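PDB 3U52: phenol hydroxylase component phL from Pseudomonas stutzeri, which probably serves as the helical beta subunit of a multicomponent phenol hydroxylase, partnering the chain whose diiron centre hydroxylates phenol. Local coordinates for residues R14-H19 and Y32-Y37; A21-D26 and D69-S74. One frame throughout, in Å; residues are numbered along the deposited sequence.

Overall arrangement
Contacts 1 and 2 share helix 18-24, one at each end: 14-19 runs into its start and meets helix 31-36, whereas 21-26 closes it and reaches the loop segment 69-74. Their centres lie about 9 Å apart, and side chains join them directly. Y37 OH sits 2.8 Å from S74 OG, a probable hydrogen bond, and the Y37 ring packs on R23, with CD2 of Y37 3.4 Å from CD of R23. Both are peripheral: their centres lie about 28 and 25 Å from the centre of the chain. The xenon pocket of Y227, D232 and Y257 belongs to helices 211-240 and 251-274; contact 2 approaches the latter helix through V73, which packs on M267, A270 and V271.

Contact 1 of 2, residues R14-H19 and Y32-Y37; sequences RHTYGH and YQEASY
At T16 the first torsion (chi1 -175°) sets OG1 opposite the backbone N, while E34, with CG anti to its carbonyl carbon (chi1 -63°) and the chain extended beyond, carries its carboxylate out to meet it. The two side chains slide past each other in opposite directions, and T16 OG1 donates a short 2.6 Å hydrogen bond to E34 OE2. E34 OE2 accepts with its anti lone pair, the one away from the other carboxylate oxygen. A water adds a second donor to that acceptor, 2.7 Å from E34 OE2, and also gives a hydrogen to H15 O at 2.9 Å, so two donors grip E34 OE2. E34 OE1 faces a different partner, a polar side chain of another protein's chain.

Y17, at the N-cap position of helix 18-24, crosses the E34 side chain at about a right angle. Its CE1 comes to 4.1 Å from E34 CD, with ring and carboxylate turned 51° apart, and Y17 OH bonds to the backbone of the other protein's chain. Two residues further on, the H19 imidazole brings CD2 to 3.4 Å from Y37 O, just where the chain leaves helix 31-36. With an alanine at E34, T16 OG1 and the bridging water would probably lose their shared acceptor, and the interface with the other protein's chain one hydrogen bond.

Two short helices are thus joined near the N-terminus, the entry to helix 18-24 lying against the flank and end of helix 31-36. Behind the latter runs the long helix 147-175, where T148 meets Y32, S36 and Y37, while the other protein's chain packs on R14, Y17, H19 and A35.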
ATOM      1  N   ARG D  14      16.561   2.104  19.683  1.00 33.51           N
ATOM      2  CA  ARG D  14      17.105   3.402  19.261  1.00 30.98           C
ATOM      3  C   ARG D  14      16.147   3.983  18.262  1.00 30.10           C
ATOM      4  O   ARG D  14      15.235   3.297  17.862  1.00 28.79           O
ATOM      5  CB  ARG D  14      18.513   3.279  18.670  1.00 31.49           C
ATOM      6  CG  ARG D  14      18.662   2.686  17.287  1.00 29.69           C
ATOM      7  CD  ARG D  14      20.115   2.137  17.106  1.00 30.13           C
ATOM      8  NE  ARG D  14      19.847   0.736  17.061  1.00 37.53           N
ATOM      9  CZ  ARG D  14      20.495  -0.243  17.641  1.00 33.10           C
ATOM     10  NH1 ARG D  14      21.618  -0.069  18.317  1.00 33.76           N
ATOM     11  NH2 ARG D  14      19.990  -1.439  17.460  1.00 36.78           N
ATOM     12  N   HIS D  15      16.329   5.235  17.866  1.00 28.90           N
ATOM     13  CA  HIS D  15      15.356   5.881  16.994  1.00 28.09           C
ATOM     14  C   HIS D  15      15.681   5.989  15.509  1.00 27.08           C
ATOM     15  O   HIS D  15      14.773   6.158  14.698  1.00 25.14           O
ATOM     16  CB  HIS D  15      15.144   7.296  17.484  1.00 29.54           C
ATOM     17  CG  HIS D  15      14.306   7.371  18.711  1.00 33.71           C
ATOM     18  ND1 HIS D  15      14.744   7.959  19.876  1.00 39.65           N
ATOM     19  CD2 HIS D  15      13.061   6.904  18.963  1.00 37.64           C
ATOM     20  CE1 HIS D  15      13.801   7.864  20.794  1.00 40.76           C
ATOM     21  NE2 HIS D  15      12.768   7.230  20.265  1.00 42.25           N
ATOM     22  N   THR D  16      16.974   6.029  15.172  1.00 24.96           N
ATOM     23  CA  THR D  16      17.379   6.161  13.772  1.00 23.20           C
ATOM     24  C   THR D  16      18.818   5.625  13.648  1.00 23.44           C
ATOM     25  O   THR D  16      19.337   5.021  14.623  1.00 21.67           O
ATOM     26  CB  THR D  16      17.242   7.617  13.247  1.00 23.44           C
ATOM     27  OG1 THR D  16      17.540   7.645  11.840  1.00 22.84           O
ATOM     28  CG2 THR D  16      18.210   8.542  13.997  1.00 20.30           C
ATOM     29  N   TYR D  17      19.416   5.774  12.457  1.00 22.66           N
ATOM     30  CA  TYR D  17      20.802   5.337  12.212  1.00 21.62           C
ATOM     31  C   TYR D  17      21.824   6.255  12.883  1.00 22.55           C
ATOM     32  O   TYR D  17      21.572   7.434  13.106  1.00 21.90           O
ATOM     33  CB  TYR D  17      21.074   5.255  10.706  1.00 20.65           C
ATOM     34  CG  TYR D  17      20.210   4.289   9.960  1.00 21.75           C
ATOM     35  CD1 TYR D  17      19.192   4.754   9.111  1.00 22.22           C
ATOM     36  CD2 TYR D  17      20.382   2.922  10.093  1.00 20.62           C
ATOM     37  CE1 TYR D  17      18.377   3.879   8.410  1.00 24.44           C
ATOM     38  CE2 TYR D  17      19.561   2.007   9.369  1.00 22.48           C
ATOM     39  CZ  TYR D  17      18.565   2.520   8.534  1.00 22.53           C
ATOM     40  OH  TYR D  17      17.777   1.671   7.822  1.00 21.63           O
ATOM     41  N   GLY D  18      23.006   5.722  13.210  1.00 23.44           N
ATOM     42  CA  GLY D  18      24.027   6.535  13.889  1.00 23.89           C
ATOM     43  C   GLY D  18      24.422   7.806  13.145  1.00 23.93           C
ATOM     44  O   GLY D  18      24.568   8.881  13.744  1.00 23.20           O
ATOM     45  N   HIS D  19      24.631   7.685  11.834  1.00 23.39           N
ATOM     46  CA  HIS D  19      25.007   8.835  11.030  1.00 23.84           C
ATOM     47  C   HIS D  19      23.922   9.926  11.002  1.00 23.77           C
ATOM     48  O   HIS D  19      24.240  11.130  11.023  1.00 25.10           O
ATOM     49  CB  HIS D  19      25.468   8.416   9.618  1.00 23.80           C
ATOM     50  CG  HIS D  19      24.467   7.617   8.866  1.00 21.33           C
ATOM     51  ND1 HIS D  19      24.365   6.245   8.967  1.00 19.65           N
ATOM     52  CD2 HIS D  19      23.523   8.003   7.978  1.00 22.20           C
ATOM     53  CE1 HIS D  19      23.398   5.822   8.171  1.00 20.57           C
ATOM     54  NE2 HIS D  19      22.868   6.874   7.564  1.00 20.07           N
ATOM     55  N   TYR D  32      13.157  11.778   4.052  1.00 21.26           N
ATOM     56  CA  TYR D  32      14.188  12.553   3.346  1.00 20.33           C
ATOM     57  C   TYR D  32      15.522  12.452   4.043  1.00 19.50           C
ATOM     58  O   TYR D  32      16.517  12.220   3.374  1.00 19.57           O
ATOM     59  CB  TYR D  32      13.777  14.028   3.170  1.00 21.04           C
ATOM     60  CG  TYR D  32      14.839  14.836   2.455  1.00 19.73           C
ATOM     61  CD1 TYR D  32      15.067  14.682   1.081  1.00 19.95           C
ATOM     62  CD2 TYR D  32      15.661  15.704   3.151  1.00 23.82           C
ATOM     63  CE1 TYR D  32      16.078  15.433   0.433  1.00 21.08           C
ATOM     64  CE2 TYR D  32      16.656  16.439   2.508  1.00 22.06           C
ATOM     65  CZ  TYR D  32      16.854  16.296   1.157  1.00 23.15           C
ATOM     66  OH  TYR D  32      17.861  17.030   0.559  1.00 23.26           O
ATOM     67  N   GLN D  33      15.551  12.613   5.375  1.00 19.02           N
ATOM     68  CA  GLN D  33      16.815  12.541   6.122  1.00 20.75           C
ATOM     69  C   GLN D  33      17.484  11.176   5.994  1.00 22.00           C
ATOM     70  O   GLN D  33      18.657  11.146   5.614  1.00 23.07           O
ATOM     71  CB  GLN D  33      16.694  12.919   7.590  1.00 20.33           C
ATOM     72  CG  GLN D  33      16.361  14.426   7.788  1.00 22.15           C
ATOM     73  CD  GLN D  33      15.949  14.769   9.208  1.00 25.25           C
ATOM     74  OE1 GLN D  33      15.283  13.998   9.867  1.00 21.25           O
ATOM     75  NE2 GLN D  33      16.302  15.963   9.661  1.00 26.55           N
ATOM     76  N   GLU D  34      16.771  10.082   6.274  1.00 20.61           N
ATOM     77  CA  GLU D  34      17.354   8.738   6.174  1.00 23.74           C
ATOM     78  C   GLU D  34      17.853   8.381   4.759  1.00 23.68           C
ATOM     79  O   GLU D  34      18.750   7.535   4.595  1.00 24.83           O
ATOM     80  CB  GLU D  34      16.395   7.649   6.728  1.00 22.04           C
ATOM     81  CG  GLU D  34      16.170   7.888   8.210  1.00 24.01           C
ATOM     82  CD  GLU D  34      15.484   6.759   8.991  1.00 29.56           C
ATOM     83  OE1 GLU D  34      14.698   5.989   8.420  1.00 28.63           O
ATOM     84  OE2 GLU D  34      15.709   6.687  10.234  1.00 33.34           O
ATOM     85  N   ALA D  35      17.268   9.023   3.766  1.00 22.73           N
ATOM     86  CA  ALA D  35      17.550   8.676   2.395  1.00 24.02           C
ATOM     87  C   ALA D  35      18.686   9.466   1.812  1.00 22.81           C
ATOM     88  O   ALA D  35      19.209   9.063   0.783  1.00 23.11           O
ATOM     89  CB  ALA D  35      16.296   8.868   1.514  1.00 24.69           C
ATOM     90  N   SER D  36      19.047  10.580   2.452  1.00 22.11           N
ATOM     91  CA  SER D  36      19.798  11.606   1.780  1.00 23.22           C
ATOM     92  C   SER D  36      21.138  12.042   2.402  1.00 23.86           C
ATOM     93  O   SER D  36      21.870  12.816   1.773  1.00 24.76           O
ATOM     94  CB  SER D  36      18.903  12.822   1.553  1.00 22.73           C
ATOM     95  OG  SER D  36      17.751  12.448   0.817  1.00 23.11           O
ATOM     96  N   TYR D  37      21.431  11.592   3.630  1.00 23.30           N
ATOM     97  CA  TYR D  37      22.561  12.116   4.385  1.00 23.55           C
ATOM     98  C   TYR D  37      23.536  11.019   4.721  1.00 23.42           C
ATOM     99  O   TYR D  37      23.144  10.038   5.327  1.00 21.77           O
ATOM    100  CB  TYR D  37      22.089  12.780   5.700  1.00 24.20           C
ATOM    101  CG  TYR D  37      21.392  14.108   5.478  1.00 23.50           C
ATOM    102  CD1 TYR D  37      19.999  14.154   5.280  1.00 21.40           C
ATOM    103  CD2 TYR D  37      22.118  15.302   5.429  1.00 22.91           C
ATOM    104  CE1 TYR D  37      19.358  15.347   5.053  1.00 21.53           C
ATOM    105  CE2 TYR D  37      21.479  16.517   5.208  1.00 24.81           C
ATOM    106  CZ  TYR D  37      20.113  16.523   5.027  1.00 25.53           C
ATOM    107  OH  TYR D  37      19.475  17.691   4.811  1.00 25.76           O
TER
HETATM  108  O   HOH W   1      13.904   7.265  12.187  1.00 30.78           O

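Contact 2 of 2, residues A21-D26 and D69-S74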
ATOM      1  N   ALA D  21      21.744  10.280  13.611  1.00 24.22           N
ATOM      2  CA  ALA D  21      21.647  10.777  14.973  1.00 24.79           C
ATOM      3  C   ALA D  21      22.777  11.740  15.286  1.00 26.33           C
ATOM      4  O   ALA D  21      22.574  12.712  16.028  1.00 26.64           O
ATOM      5  CB  ALA D  21      21.677   9.618  15.936  1.00 24.09           C
ATOM      6  N   ARG D  22      23.966  11.473  14.729  1.00 25.74           N
ATOM      7  CA  ARG D  22      25.084  12.433  14.795  1.00 27.31           C
ATOM      8  C   ARG D  22      24.751  13.796  14.229  1.00 27.59           C
ATOM      9  O   ARG D  22      25.115  14.815  14.801  1.00 29.25           O
ATOM     10  CB  ARG D  22      26.318  11.893  14.078  1.00 25.74           C
ATOM     11  CG  ARG D  22      27.276  11.264  14.961  1.00 27.25           C
ATOM     12  CD  ARG D  22      28.309  10.543  14.124  1.00 31.95           C
ATOM     13  NE  ARG D  22      28.132   9.145  14.376  1.00 32.99           N
ATOM     14  CZ  ARG D  22      28.080   8.161  13.498  1.00 28.78           C
ATOM     15  NH1 ARG D  22      28.230   8.300  12.180  1.00 29.59           N
ATOM     16  NH2 ARG D  22      27.898   6.988  14.017  1.00 28.40           N
ATOM     17  N   ARG D  23      24.075  13.815  13.097  1.00 28.85           N
ATOM     18  CA  ARG D  23      23.754  15.047  12.389  1.00 29.27           C
ATOM     19  C   ARG D  23      22.504  15.751  12.957  1.00 30.45           C
ATOM     20  O   ARG D  23      22.476  16.984  13.053  1.00 31.42           O
ATOM     21  CB  ARG D  23      23.540  14.714  10.910  1.00 29.48           C
ATOM     22  CG  ARG D  23      23.433  15.912  10.015  1.00 29.01           C
ATOM     23  CD  ARG D  23      23.501  15.510   8.546  1.00 30.76           C
ATOM     24  NE  ARG D  23      24.818  15.070   8.055  1.00 33.59           N
ATOM     25  CZ  ARG D  23      25.808  15.878   7.676  1.00 34.16           C
ATOM     26  NH1 ARG D  23      25.699  17.193   7.763  1.00 35.43           N
ATOM     27  NH2 ARG D  23      26.925  15.354   7.196  1.00 35.70           N
ATOM     28  N   PHE D  24      21.470  14.997  13.334  1.00 30.03           N
ATOM     29  CA  PHE D  24      20.229  15.640  13.762  1.00 30.90           C
ATOM     30  C   PHE D  24      19.710  15.341  15.157  1.00 31.35           C
ATOM     31  O   PHE D  24      18.653  15.855  15.503  1.00 31.87           O
ATOM     32  CB  PHE D  24      19.101  15.322  12.790  1.00 30.09           C
ATOM     33  CG  PHE D  24      19.429  15.628  11.358  1.00 31.03           C
ATOM     34  CD1 PHE D  24      19.889  14.618  10.508  1.00 28.50           C
ATOM     35  CD2 PHE D  24      19.220  16.913  10.840  1.00 32.82           C
ATOM     36  CE1 PHE D  24      20.162  14.890   9.184  1.00 29.05           C
ATOM     37  CE2 PHE D  24      19.488  17.193   9.498  1.00 30.76           C
ATOM     38  CZ  PHE D  24      19.968  16.190   8.681  1.00 31.28           C
ATOM     39  N   GLY D  25      20.396  14.495  15.929  1.00 32.09           N
ATOM     40  CA  GLY D  25      19.952  14.122  17.293  1.00 33.42           C
ATOM     41  C   GLY D  25      19.353  12.735  17.333  1.00 34.88           C
ATOM     42  O   GLY D  25      18.895  12.254  16.298  1.00 34.21           O
ATOM     43  N   ASP D  26      19.337  12.064  18.495  1.00 36.33           N
ATOM     44  CA  ASP D  26      18.723  10.723  18.515  1.00 38.60           C
ATOM     45  C   ASP D  26      17.267  10.946  18.752  1.00 38.07           C
ATOM     46  O   ASP D  26      16.822  11.087  19.898  1.00 38.81           O
ATOM     47  CB  ASP D  26      19.316   9.721  19.541  1.00 40.41           C
ATOM     48  CG  ASP D  26      18.786   8.227  19.343  1.00 44.07           C
ATOM     49  OD1 ASP D  26      18.995   7.548  18.268  1.00 44.03           O
ATOM     50  OD2 ASP D  26      18.167   7.708  20.317  1.00 49.56           O
ATOM     51  N   ASP D  69      30.924  21.681   4.970  1.00 33.56           N
ATOM     52  CA  ASP D  69      30.010  20.530   4.986  1.00 33.61           C
ATOM     53  C   ASP D  69      29.061  20.573   3.782  1.00 32.85           C
ATOM     54  O   ASP D  69      28.160  21.375   3.776  1.00 32.95           O
ATOM     55  CB  ASP D  69      29.238  20.569   6.310  1.00 33.84           C
ATOM     56  CG  ASP D  69      28.381  19.351   6.528  1.00 37.98           C
ATOM     57  OD1 ASP D  69      28.310  18.486   5.627  1.00 38.16           O
ATOM     58  OD2 ASP D  69      27.759  19.271   7.624  1.00 43.11           O
ATOM     59  N   TRP D  70      29.259  19.729   2.764  1.00 32.35           N
ATOM     60  CA  TRP D  70      28.387  19.795   1.564  1.00 32.61           C
ATOM     61  C   TRP D  70      26.888  19.474   1.809  1.00 33.43           C
ATOM     62  O   TRP D  70      26.025  19.864   1.015  1.00 33.17           O
ATOM     63  CB  TRP D  70      28.931  18.941   0.421  1.00 31.09           C
ATOM     64  CG  TRP D  70      29.875  19.670  -0.483  1.00 31.84           C
ATOM     65  CD1 TRP D  70      31.236  19.485  -0.576  1.00 30.10           C
ATOM     66  CD2 TRP D  70      29.542  20.705  -1.434  1.00 29.14           C
ATOM     67  NE1 TRP D  70      31.763  20.345  -1.524  1.00 28.42           N
ATOM     68  CE2 TRP D  70      30.753  21.101  -2.063  1.00 28.66           C
ATOM     69  CE3 TRP D  70      28.343  21.354  -1.791  1.00 28.02           C
ATOM     70  CZ2 TRP D  70      30.801  22.109  -3.039  1.00 25.35           C
ATOM     71  CZ3 TRP D  70      28.381  22.343  -2.771  1.00 30.02           C
ATOM     72  CH2 TRP D  70      29.621  22.722  -3.379  1.00 27.62           C
ATOM     73  N   CYS D  71      26.593  18.724   2.878  1.00 35.19           N
ATOM     74  CA  CYS D  71      25.210  18.554   3.393  1.00 37.12           C
ATOM     75  C   CYS D  71      24.545  19.813   3.959  1.00 37.34           C
ATOM     76  O   CYS D  71      23.370  19.766   4.312  1.00 37.17           O
ATOM     77  CB  CYS D  71      25.157  17.485   4.466  1.00 36.62           C
ATOM     78  SG  CYS D  71      25.682  15.953   3.817  1.00 43.82           S
ATOM     79  N   ALA D  72      25.280  20.925   4.069  1.00 37.23           N
ATOM     80  CA  ALA D  72      24.645  22.229   4.227  1.00 37.22           C
ATOM     81  C   ALA D  72      23.688  22.502   3.050  1.00 37.59           C
ATOM     82  O   ALA D  72      22.701  23.243   3.192  1.00 38.63           O
ATOM     83  CB  ALA D  72      25.694  23.341   4.280  1.00 37.45           C
ATOM     84  N   VAL D  73      23.993  21.959   1.878  1.00 36.27           N
ATOM     85  CA  VAL D  73      23.100  22.141   0.736  1.00 35.39           C
ATOM     86  C   VAL D  73      22.047  21.047   0.821  1.00 35.40           C
ATOM     87  O   VAL D  73      22.376  19.863   0.715  1.00 36.77           O
ATOM     88  CB  VAL D  73      23.849  22.103  -0.616  1.00 35.59           C
ATOM     89  CG1 VAL D  73      22.869  22.004  -1.770  1.00 34.62           C
ATOM     90  CG2 VAL D  73      24.748  23.340  -0.779  1.00 34.30           C
ATOM     91  N   SER D  74      20.801  21.446   1.068  1.00 33.11           N
ATOM     92  CA  SER D  74      19.686  20.514   1.241  1.00 32.83           C
ATOM     93  C   SER D  74      18.513  20.983   0.389  1.00 30.87           C
ATOM     94  O   SER D  74      18.446  22.146   0.005  1.00 30.72           O
ATOM     95  CB  SER D  74      19.237  20.443   2.699  1.00 32.14           C
ATOM     96  OG  SER D  74      20.308  19.973   3.518  1.00 40.23           O
TER
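R23 NH1 donates to D69 OD2 across 2.9 Å, with 156° at the hydrogen, and the pair forms a salt bridge. The acceptor lies close to the guanidinium plane and offers its syn lone pair, although the carboxylate itself is turned 47° from that plane. The two side chains arrive from opposite directions. C71 comes in over a face of the same guanidinium: its CB is 3.4 Å from R23 NH1, and SG stands 3.6 Å from R23 NH2.

The other oxygen of D69 turns back on its own segment, where C71 N makes a weak 3.2 Å bond to D69 OD1. This is an Asx turn leading into the 3-10 segment 70-72, and it probably steadies the carboxylate beside the arginine. A bend at chi3 (-72°) directs the R23 head group, whose NE forms a second salt bridge with D38. Nearer the backbone, R23 CG rests over one face of the F24 ring, offset toward its rim. Helix 18-24 stops directly after this residue, at G25 with its positive phi, while on the far side of segment 69-74 W70 packs against W211 and V271.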